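Long-range contact in putative uncharacterized protein PH0350 (Pyrococcus horikoshii, PDB 3QJL), which binds crRNA as a Cas6-family protein of the prokaryotic adaptive immune system, and forms dimers when crystallized with it: residues Q31-E40 with A93-F104. Residues are numbered along the deposited sequence; the frame is centred on the assembly and turned at random.
Sequences QILEKVNSIE and AIAEAVEKSPEF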
ATOM      1  N   GLN A  31     -15.350  16.494  17.789  1.00 51.88           N
ATOM      2  CA  GLN A  31     -16.657  16.938  17.310  1.00 49.77           C
ATOM      3  C   GLN A  31     -17.787  16.017  17.785  1.00 55.16           C
ATOM      4  O   GLN A  31     -18.804  16.474  18.313  1.00 60.89           O
ATOM      5  CB  GLN A  31     -16.646  17.010  15.787  1.00 49.21           C
ATOM      6  CG  GLN A  31     -17.197  18.286  15.225  1.00 53.15           C
ATOM      7  CD  GLN A  31     -16.380  18.792  14.072  1.00 61.54           C
ATOM      8  OE1 GLN A  31     -16.908  19.099  12.999  1.00 63.29           O
ATOM      9  NE2 GLN A  31     -15.071  18.884  14.283  1.00 60.52           N
ATOM     10  N   ILE A  32     -17.614  14.718  17.579  1.00 52.42           N
ATOM     11  CA  ILE A  32     -18.562  13.746  18.096  1.00 49.88           C
ATOM     12  C   ILE A  32     -18.691  13.877  19.620  1.00 52.40           C
ATOM     13  O   ILE A  32     -19.796  13.990  20.145  1.00 54.77           O
ATOM     14  CB  ILE A  32     -18.148  12.325  17.722  1.00 45.57           C
ATOM     15  CG1 ILE A  32     -18.555  12.020  16.288  1.00 43.84           C
ATOM     16  CG2 ILE A  32     -18.741  11.326  18.668  1.00 39.82           C
ATOM     17  CD1 ILE A  32     -18.057  10.664  15.809  1.00 41.32           C
ATOM     18  N   LEU A  33     -17.565  13.895  20.327  1.00 51.70           N
ATOM     19  CA  LEU A  33     -17.578  14.026  21.785  1.00 54.29           C
ATOM     20  C   LEU A  33     -18.481  15.180  22.237  1.00 55.22           C
ATOM     21  O   LEU A  33     -19.334  15.017  23.103  1.00 52.36           O
ATOM     22  CB  LEU A  33     -16.160  14.241  22.314  1.00 46.28           C
ATOM     23  CG  LEU A  33     -16.055  14.039  23.817  1.00 47.04           C
ATOM     24  CD1 LEU A  33     -16.486  12.632  24.183  1.00 48.30           C
ATOM     25  CD2 LEU A  33     -14.659  14.303  24.305  1.00 47.52           C
ATOM     26  N   GLU A  34     -18.274  16.343  21.630  1.00 58.01           N
ATOM     27  CA  GLU A  34     -19.048  17.547  21.898  1.00 55.18           C
ATOM     28  C   GLU A  34     -20.538  17.303  21.673  1.00 61.95           C
ATOM     29  O   GLU A  34     -21.371  17.627  22.528  1.00 57.75           O
ATOM     30  CB  GLU A  34     -18.547  18.656  20.976  1.00 55.91           C
ATOM     31  CG  GLU A  34     -19.372  19.911  20.922  1.00 66.39           C
ATOM     32  CD  GLU A  34     -18.783  20.931  19.950  1.00 88.96           C
ATOM     33  OE1 GLU A  34     -18.862  22.144  20.250  1.00105.26           O
ATOM     34  OE2 GLU A  34     -18.244  20.523  18.889  1.00 70.29           O
ATOM     35  N   LYS A  35     -20.865  16.725  20.519  1.00 57.68           N
ATOM     36  CA  LYS A  35     -22.246  16.437  20.175  1.00 49.39           C
ATOM     37  C   LYS A  35     -22.912  15.466  21.150  1.00 53.75           C
ATOM     38  O   LYS A  35     -24.011  15.728  21.618  1.00 62.04           O
ATOM     39  CB  LYS A  35     -22.349  15.933  18.745  1.00 44.56           C
ATOM     40  CG  LYS A  35     -21.921  16.962  17.729  1.00 49.30           C
ATOM     41  CD  LYS A  35     -22.129  16.467  16.315  1.00 53.24           C
ATOM     42  CE  LYS A  35     -21.447  17.371  15.311  1.00 56.66           C
ATOM     43  NZ  LYS A  35     -21.743  18.814  15.550  1.00 59.20           N
ATOM     44  N   VAL A  36     -22.257  14.355  21.466  1.00 51.92           N
ATOM     45  CA  VAL A  36     -22.799  13.416  22.445  1.00 51.56           C
ATOM     46  C   VAL A  36     -22.883  14.065  23.821  1.00 58.14           C
ATOM     47  O   VAL A  36     -23.807  13.812  24.591  1.00 61.08           O
ATOM     48  CB  VAL A  36     -21.937  12.145  22.567  1.00 53.12           C
ATOM     49  CG1 VAL A  36     -22.494  11.211  23.641  1.00 48.75           C
ATOM     50  CG2 VAL A  36     -21.849  11.437  21.232  1.00 53.84           C
ATOM     51  N   ASN A  37     -21.916  14.908  24.143  1.00 58.57           N
ATOM     52  CA  ASN A  37     -21.891  15.487  25.471  1.00 58.23           C
ATOM     53  C   ASN A  37     -23.116  16.368  25.733  1.00 63.63           C
ATOM     54  O   ASN A  37     -23.570  16.490  26.872  1.00 66.83           O
ATOM     55  CB  ASN A  37     -20.598  16.253  25.697  1.00 53.74           C
ATOM     56  CG  ASN A  37     -20.449  16.711  27.118  1.00 58.62           C
ATOM     57  OD1 ASN A  37     -20.321  15.897  28.042  1.00 57.60           O
ATOM     58  ND2 ASN A  37     -20.458  18.024  27.310  1.00 59.84           N
ATOM     59  N   SER A  38     -23.659  16.963  24.674  1.00 58.94           N
ATOM     60  CA  SER A  38     -24.852  17.793  24.782  1.00 56.80           C
ATOM     61  C   SER A  38     -26.064  16.981  25.257  1.00 65.42           C
ATOM     62  O   SER A  38     -26.920  17.480  25.992  1.00 61.06           O
ATOM     63  CB  SER A  38     -25.168  18.442  23.435  1.00 57.38           C
ATOM     64  OG  SER A  38     -24.172  19.369  23.052  1.00 55.05           O
ATOM     65  N   ILE A  39     -26.125  15.725  24.825  1.00 64.45           N
ATOM     66  CA  ILE A  39     -27.236  14.835  25.139  1.00 60.39           C
ATOM     67  C   ILE A  39     -26.899  13.884  26.293  1.00 64.11           C
ATOM     68  O   ILE A  39     -27.564  13.893  27.318  1.00 65.69           O
ATOM     69  CB  ILE A  39     -27.672  14.025  23.906  1.00 62.89           C
ATOM     70  CG1 ILE A  39     -27.747  14.924  22.676  1.00 62.99           C
ATOM     71  CG2 ILE A  39     -29.009  13.390  24.141  1.00 65.66           C
ATOM     72  CD1 ILE A  39     -28.491  16.202  22.922  1.00 56.37           C
ATOM     73  N   GLU A  40     -25.876  13.054  26.120  1.00 61.55           N
ATOM     74  CA  GLU A  40     -25.541  12.043  27.117  1.00 61.68           C
ATOM     75  C   GLU A  40     -24.164  12.280  27.735  1.00 64.42           C
ATOM     76  O   GLU A  40     -23.223  11.539  27.459  1.00 64.88           O
ATOM     77  CB  GLU A  40     -25.555  10.663  26.467  1.00 59.61           C
ATOM     78  CG  GLU A  40     -26.861  10.303  25.808  1.00 62.62           C
ATOM     79  CD  GLU A  40     -27.944   9.979  26.821  1.00 76.49           C
ATOM     80  OE1 GLU A  40     -27.638   9.942  28.040  1.00 72.69           O
ATOM     81  OE2 GLU A  40     -29.101   9.758  26.395  1.00 78.07           O
ATOM     82  N   ALA A  93     -26.617   6.585  21.489  1.00 49.22           N
ATOM     83  CA  ALA A  93     -26.311   7.974  21.820  1.00 48.07           C
ATOM     84  C   ALA A  93     -25.556   8.734  20.731  1.00 48.88           C
ATOM     85  O   ALA A  93     -25.698   9.943  20.604  1.00 48.91           O
ATOM     86  CB  ALA A  93     -25.540   8.037  23.116  1.00 50.48           C
ATOM     87  N   ILE A  94     -24.736   8.044  19.951  1.00 50.12           N
ATOM     88  CA  ILE A  94     -23.989   8.742  18.913  1.00 50.13           C
ATOM     89  C   ILE A  94     -24.918   9.111  17.761  1.00 48.23           C
ATOM     90  O   ILE A  94     -24.900  10.240  17.264  1.00 49.26           O
ATOM     91  CB  ILE A  94     -22.769   7.926  18.426  1.00 46.60           C
ATOM     92  CG1 ILE A  94     -21.708   7.877  19.524  1.00 48.27           C
ATOM     93  CG2 ILE A  94     -22.179   8.528  17.153  1.00 40.28           C
ATOM     94  CD1 ILE A  94     -20.546   6.931  19.229  1.00 44.47           C
ATOM     95  N   ALA A  95     -25.737   8.152  17.348  1.00 45.79           N
ATOM     96  CA  ALA A  95     -26.733   8.397  16.312  1.00 52.80           C
ATOM     97  C   ALA A  95     -27.574   9.648  16.619  1.00 56.46           C
ATOM     98  O   ALA A  95     -27.714  10.532  15.773  1.00 55.23           O
ATOM     99  CB  ALA A  95     -27.625   7.179  16.153  1.00 48.32           C
ATOM    100  N   GLU A  96     -28.116   9.722  17.834  1.00 52.53           N
ATOM    101  CA  GLU A  96     -28.940  10.854  18.242  1.00 54.02           C
ATOM    102  C   GLU A  96     -28.171  12.175  18.189  1.00 58.91           C
ATOM    103  O   GLU A  96     -28.597  13.128  17.521  1.00 57.16           O
ATOM    104  CB  GLU A  96     -29.493  10.631  19.651  1.00 54.77           C
ATOM    105  CG  GLU A  96     -30.803  11.364  19.900  1.00 57.65           C
ATOM    106  CD  GLU A  96     -31.362  11.142  21.302  1.00 65.51           C
ATOM    107  OE1 GLU A  96     -31.955  12.096  21.860  1.00 64.80           O
ATOM    108  OE2 GLU A  96     -31.219  10.022  21.846  1.00 66.11           O
ATOM    109  N   ALA A  97     -27.042  12.221  18.894  1.00 53.90           N
ATOM    110  CA  ALA A  97     -26.226  13.427  18.992  1.00 52.56           C
ATOM    111  C   ALA A  97     -25.898  13.971  17.620  1.00 52.58           C
ATOM    112  O   ALA A  97     -26.081  15.157  17.339  1.00 54.88           O
ATOM    113  CB  ALA A  97     -24.952  13.128  19.732  1.00 54.33           C
ATOM    114  N   VAL A  98     -25.399  13.088  16.769  1.00 50.96           N
ATOM    115  CA  VAL A  98     -25.008  13.470  15.426  1.00 55.28           C
ATOM    116  C   VAL A  98     -26.196  14.021  14.639  1.00 58.33           C
ATOM    117  O   VAL A  98     -26.130  15.102  14.053  1.00 59.49           O
ATOM    118  CB  VAL A  98     -24.373  12.281  14.683  1.00 52.57           C
ATOM    119  CG1 VAL A  98     -24.373  12.523  13.194  1.00 54.24           C
ATOM    120  CG2 VAL A  98     -22.961  12.046  15.186  1.00 50.56           C
ATOM    121  N   GLU A  99     -27.293  13.282  14.644  1.00 60.05           N
ATOM    122  CA  GLU A  99     -28.466  13.686  13.887  1.00 62.85           C
ATOM    123  C   GLU A  99     -29.076  15.011  14.356  1.00 61.62           C
ATOM    124  O   GLU A  99     -29.519  15.823  13.533  1.00 58.59           O
ATOM    125  CB  GLU A  99     -29.507  12.590  13.931  1.00 64.51           C
ATOM    126  CG  GLU A  99     -30.767  12.945  13.216  1.00 70.76           C
ATOM    127  CD  GLU A  99     -31.820  11.912  13.463  1.00 74.35           C
ATOM    128  OE1 GLU A  99     -32.450  11.978  14.546  1.00 65.18           O
ATOM    129  OE2 GLU A  99     -31.980  11.024  12.592  1.00 79.92           O
ATOM    130  N   LYS A 100     -29.108  15.239  15.665  1.00 54.25           N
ATOM    131  CA  LYS A 100     -29.540  16.545  16.145  1.00 59.94           C
ATOM    132  C   LYS A 100     -28.648  17.638  15.560  1.00 61.55           C
ATOM    133  O   LYS A 100     -29.122  18.554  14.901  1.00 67.10           O
ATOM    134  CB  LYS A 100     -29.556  16.622  17.673  1.00 55.80           C
ATOM    135  CG  LYS A 100     -30.554  15.693  18.309  1.00 52.35           C
ATOM    136  CD  LYS A 100     -31.072  16.258  19.611  1.00 64.14           C
ATOM    137  CE  LYS A 100     -32.080  15.307  20.271  1.00 66.91           C
ATOM    138  NZ  LYS A 100     -33.097  14.737  19.311  1.00 59.48           N
ATOM    139  N   SER A 101     -27.345  17.521  15.766  1.00 61.20           N
ATOM    140  CA  SER A 101     -26.439  18.573  15.338  1.00 63.08           C
ATOM    141  C   SER A 101     -25.528  18.021  14.264  1.00 62.85           C
ATOM    142  O   SER A 101     -24.389  17.660  14.540  1.00 68.15           O
ATOM    143  CB  SER A 101     -25.626  19.067  16.530  1.00 59.58           C
ATOM    144  OG  SER A 101     -25.871  18.235  17.653  1.00 62.27           O
ATOM    145  N   PRO A 102     -26.041  17.933  13.028  1.00 63.59           N
ATOM    146  CA  PRO A 102     -25.328  17.263  11.937  1.00 63.94           C
ATOM    147  C   PRO A 102     -24.406  18.186  11.136  1.00 64.29           C
ATOM    148  O   PRO A 102     -24.398  18.118   9.903  1.00 64.35           O
ATOM    149  CB  PRO A 102     -26.481  16.821  11.036  1.00 64.16           C
ATOM    150  CG  PRO A 102     -27.571  17.907  11.259  1.00 63.32           C
ATOM    151  CD  PRO A 102     -27.230  18.649  12.531  1.00 61.32           C
ATOM    152  N   GLU A 103     -23.601  18.992  11.815  1.00 64.06           N
ATOM    153  CA  GLU A 103     -22.769  19.960  11.117  1.00 64.72           C
ATOM    154  C   GLU A 103     -21.325  19.675  11.456  1.00 70.13           C
ATOM    155  O   GLU A 103     -20.910  19.802  12.611  1.00 69.95           O
ATOM    156  CB  GLU A 103     -23.149  21.405  11.471  1.00 67.17           C
ATOM    157  CG  GLU A 103     -23.011  21.785  12.966  1.00 80.63           C
ATOM    158  CD  GLU A 103     -24.281  21.540  13.811  1.00 74.28           C
ATOM    159  OE1 GLU A 103     -25.305  21.049  13.277  1.00 60.34           O
ATOM    160  OE2 GLU A 103     -24.245  21.847  15.027  1.00 74.28           O
ATOM    161  N   PHE A 104     -20.569  19.262  10.443  1.00 68.82           N
ATOM    162  CA  PHE A 104     -19.168  18.919  10.635  1.00 68.93           C
ATOM    163  C   PHE A 104     -18.235  19.831   9.865  1.00 66.78           C
ATOM    164  O   PHE A 104     -18.450  20.113   8.684  1.00 69.36           O
ATOM    165  CB  PHE A 104     -18.912  17.464  10.262  1.00 66.01           C
ATOM    166  CG  PHE A 104     -19.309  16.491  11.333  1.00 64.96           C
ATOM    167  CD1 PHE A 104     -20.487  15.770  11.232  1.00 57.85           C
ATOM    168  CD2 PHE A 104     -18.505  16.305  12.448  1.00 58.26           C
ATOM    169  CE1 PHE A 104     -20.847  14.874  12.218  1.00 60.53           C
ATOM    170  CE2 PHE A 104     -18.860  15.410  13.433  1.00 58.45           C
ATOM    171  CZ  PHE A 104     -20.037  14.693  13.320  1.00 57.29           C
TER
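Lys35 leaves its helix with CG anti to its own carbonyl carbon (chi1 -64°), runs extended over Phe104 and bends only at chi4, a path that delivers its ammonium to the turn between helix 88-100 and strand 103-106. Phe104, its CG likewise anti to the carbonyl carbon, presents one ring face to this chain: Lys35 CE sits 3.9 Å from the ring centroid, a CH-pi contact displaced toward the rim. Lys35 NZ, over the same face and 5.0 Å from the centroid, meets the criterion for a cation-pi interaction. The ammonium also donates to Glu103 O at 3.2 Å, tilted out of that carbonyl's plane. Weaker partners, Ser101 O and the distant Glu103 carboxylate, lie around it as well, probably stabilising its charge. Beside them, the Gln31 amide and Phe104 ring planes are inclined 26°, with Gln31 OE1 approaching Phe104 CD2 obliquely and Gln31 CB near CE2; OE1 accepts a hydrogen bond from Lys105 N.

Farther along, the axes of segments 31-39 and 93-100 pass 8.1 Å apart at closest, at 98°. Ala97 CB lies at this crossing, against the backbone of Lys35 and 3.8 Å from Val36 CG2, its small methyl being consistent with the close approach. The same Val36 methyl also meets Ile94 CG1 at 4.0 Å, while Glu40 CG packs on Ala93 CB.

Both helices belong to the N-terminal ferredoxin-like domain of this RAMP protein. Ile32 and Ile94 rest on Ile83 of strand 79-85, Val98 and Phe104 on Val113 of strand 109-118, and Val36 also touches helix 41-47.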